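Local coordinates for VirX1 (Cyanophage Syn10, PDB 6QGM), which iodinates diverse substrates as a viral halogenase, probably using a flavin as other members of the tryptophan halogenase family do, at residues M267-D272 / P516-F521. Numbering follows the deposited sequence.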
loop_
_atom_site.group_PDB
_atom_site.type_symbol
_atom_site.label_atom_id
_atom_site.label_comp_id
_atom_site.label_asym_id
_atom_site.label_seq_id
_atom_site.Cartn_x
_atom_site.Cartn_y
_atom_site.Cartn_z
ATOM N N MET B 267 -39.252 15.732 -17.802
ATOM C CA MET B 267 -39.053 14.708 -16.744
ATOM C C MET B 267 -37.904 13.790 -17.150
ATOM O O MET B 267 -38.152 12.664 -17.621
ATOM C CB MET B 267 -40.325 13.890 -16.513
ATOM C CG MET B 267 -40.254 13.047 -15.278
ATOM S SD MET B 267 -41.703 11.999 -15.137
ATOM C CE MET B 267 -43.000 13.235 -15.240
ATOM N N HIS B 268 -36.675 14.265 -16.950
ATOM C CA HIS B 268 -35.446 13.611 -17.455
ATOM C C HIS B 268 -35.072 12.402 -16.597
ATOM O O HIS B 268 -35.200 12.443 -15.359
ATOM C CB HIS B 268 -34.316 14.633 -17.607
ATOM C CG HIS B 268 -34.557 15.563 -18.748
ATOM N ND1 HIS B 268 -33.976 16.792 -18.831
ATOM C CD2 HIS B 268 -35.346 15.452 -19.838
ATOM C CE1 HIS B 268 -34.381 17.397 -19.925
ATOM N NE2 HIS B 268 -35.218 16.596 -20.557
ATOM N N ASN B 269 -34.727 11.344 -17.327
ATOM C CA ASN B 269 -33.826 10.211 -17.005
ATOM C C ASN B 269 -32.600 10.546 -16.124
ATOM O O ASN B 269 -31.851 9.597 -15.843
ATOM C CB ASN B 269 -33.283 9.720 -18.346
ATOM C CG ASN B 269 -33.377 8.229 -18.506
ATOM O OD1 ASN B 269 -33.727 7.523 -17.565
ATOM N ND2 ASN B 269 -33.078 7.760 -19.705
ATOM N N VAL B 270 -32.310 11.816 -15.788
ATOM C CA VAL B 270 -31.010 12.210 -15.155
ATOM C C VAL B 270 -31.188 13.296 -14.081
ATOM O O VAL B 270 -32.147 14.077 -14.163
ATOM C CB VAL B 270 -29.984 12.683 -16.204
ATOM C CG1 VAL B 270 -29.810 11.679 -17.334
ATOM C CG2 VAL B 270 -30.320 14.061 -16.752
ATOM N N THR B 271 -30.258 13.331 -13.119
ATOM C CA THR B 271 -29.977 14.493 -12.240
ATOM C C THR B 271 -28.986 15.406 -12.976
ATOM O O THR B 271 -27.857 14.960 -13.216
ATOM C CB THR B 271 -29.442 14.067 -10.865
ATOM O OG1 THR B 271 -30.283 13.083 -10.269
ATOM C CG2 THR B 271 -29.355 15.219 -9.899
ATOM N N ASP B 272 -29.418 16.607 -13.368
ATOM C CA ASP B 272 -28.546 17.635 -13.998
ATOM C C ASP B 272 -27.917 18.481 -12.892
ATOM O O ASP B 272 -28.623 18.871 -11.944
ATOM C CB ASP B 272 -29.277 18.541 -14.992
ATOM C CG ASP B 272 -28.371 19.517 -15.731
ATOM O OD1 ASP B 272 -27.256 19.125 -16.099
ATOM O OD2 ASP B 272 -28.802 20.663 -15.948
ATOM N N PRO B 516 -39.414 3.366 -25.555
ATOM C CA PRO B 516 -40.252 4.323 -24.840
ATOM C C PRO B 516 -39.424 5.412 -24.135
ATOM O O PRO B 516 -38.314 5.142 -23.708
ATOM C CB PRO B 516 -41.023 3.476 -23.820
ATOM C CG PRO B 516 -40.289 2.145 -23.756
ATOM C CD PRO B 516 -39.582 1.986 -25.081
ATOM N N THR B 517 -39.983 6.623 -24.042
ATOM C CA THR B 517 -39.417 7.760 -23.270
ATOM C C THR B 517 -39.575 7.459 -21.785
ATOM O O THR B 517 -40.486 6.692 -21.446
ATOM C CB THR B 517 -40.106 9.088 -23.599
ATOM O OG1 THR B 517 -41.456 8.990 -23.145
ATOM C CG2 THR B 517 -40.086 9.421 -25.072
ATOM N N HIS B 518 -38.733 8.057 -20.945
ATOM C CA HIS B 518 -38.781 7.977 -19.459
ATOM C C HIS B 518 -40.236 8.089 -18.972
ATOM O O HIS B 518 -40.661 7.226 -18.182
ATOM C CB HIS B 518 -37.877 9.062 -18.837
ATOM C CG HIS B 518 -37.759 8.969 -17.363
ATOM N ND1 HIS B 518 -37.483 10.061 -16.578
ATOM C CD2 HIS B 518 -37.880 7.912 -16.529
ATOM C CE1 HIS B 518 -37.437 9.683 -15.318
ATOM N NE2 HIS B 518 -37.684 8.374 -15.260
ATOM N N TYR B 519 -40.969 9.102 -19.442
ATOM C CA TYR B 519 -42.350 9.406 -19.007
ATOM C C TYR B 519 -43.265 8.246 -19.419
ATOM O O TYR B 519 -44.024 7.729 -18.576
ATOM C CB TYR B 519 -42.815 10.760 -19.567
ATOM C CG TYR B 519 -44.307 10.909 -19.489
ATOM C CD1 TYR B 519 -44.930 11.234 -18.302
ATOM C CD2 TYR B 519 -45.099 10.648 -20.595
ATOM C CE1 TYR B 519 -46.311 11.282 -18.212
ATOM C CE2 TYR B 519 -46.479 10.684 -20.521
ATOM C CZ TYR B 519 -47.089 11.014 -19.323
ATOM O OH TYR B 519 -48.448 11.102 -19.225
ATOM N N GLU B 520 -43.195 7.854 -20.693
ATOM C CA GLU B 520 -43.983 6.724 -21.255
ATOM C C GLU B 520 -43.709 5.467 -20.422
ATOM O O GLU B 520 -44.684 4.812 -20.032
ATOM C CB GLU B 520 -43.649 6.497 -22.728
ATOM C CG GLU B 520 -44.185 7.569 -23.659
ATOM C CD GLU B 520 -43.704 7.446 -25.099
ATOM O OE1 GLU B 520 -42.602 6.892 -25.311
ATOM O OE2 GLU B 520 -44.508 7.803 -26.029
ATOM N N PHE B 521 -42.439 5.147 -20.139
ATOM C CA PHE B 521 -42.049 3.929 -19.380
ATOM C C PHE B 521 -42.717 3.976 -18.007
ATOM O O PHE B 521 -43.356 2.983 -17.629
ATOM C CB PHE B 521 -40.531 3.783 -19.240
ATOM C CG PHE B 521 -40.079 2.455 -18.668
ATOM C CD1 PHE B 521 -40.091 2.210 -17.300
ATOM C CD2 PHE B 521 -39.664 1.439 -19.509
ATOM C CE1 PHE B 521 -39.679 0.989 -16.792
ATOM C CE2 PHE B 521 -39.249 0.221 -18.997
ATOM C CZ PHE B 521 -39.258 -0.001 -17.644
#
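Met-267 and Asn-269 bring the turn between helix 263-266 and strand 270-275 up to the first turn of helix 518-527, with the CA atoms of Asn-269 and His-518 6.0 Å apart. His-518 carries the contact. Its CG lies anti to the backbone N (chi1 -174°), which sends the imidazole across to the turn. There His-518 ND1 donates to Met-267 O at 2.9 Å. The bond is somewhat bent, with an N-H...O angle of 147°. The donor sits above the carbonyl plane, not on a lone pair, and the oxygen is tilted a little from the ring plane. Asn-269 CA lies over one face of the His-518 ring, 4.1 Å from its centroid, in a CH-pi contact. Asn-269 N is also near ND1 but donates to Asn-144 OD1 instead. The chain of Met-267 runs out extended and bends at its last torsion (chi3 -55°). Its CE meets the edge of the Tyr-519 ring, 4.1 Å from CD1. Met-267 SD stands obliquely off the His-518 ring, 5.2 Å from its centroid. Thr-517 and Glu-520 form a capping box at the start of helix 518-527: Glu-520 N donates to Thr-517 OG1, and Thr-517 N to Glu-520 OE1. The bond to Met-267 O joins this last helix of the chain to the loop that leads into strand 270-275. NE2 of the His-518 ring accepts from Tyr-75 N. Both ring nitrogens of this buried histidine are thus satisfied by backbone groups, which fixes the ring's rotation. ND1 as donor and NE2 as acceptor are consistent with a neutral ring protonated on ND1.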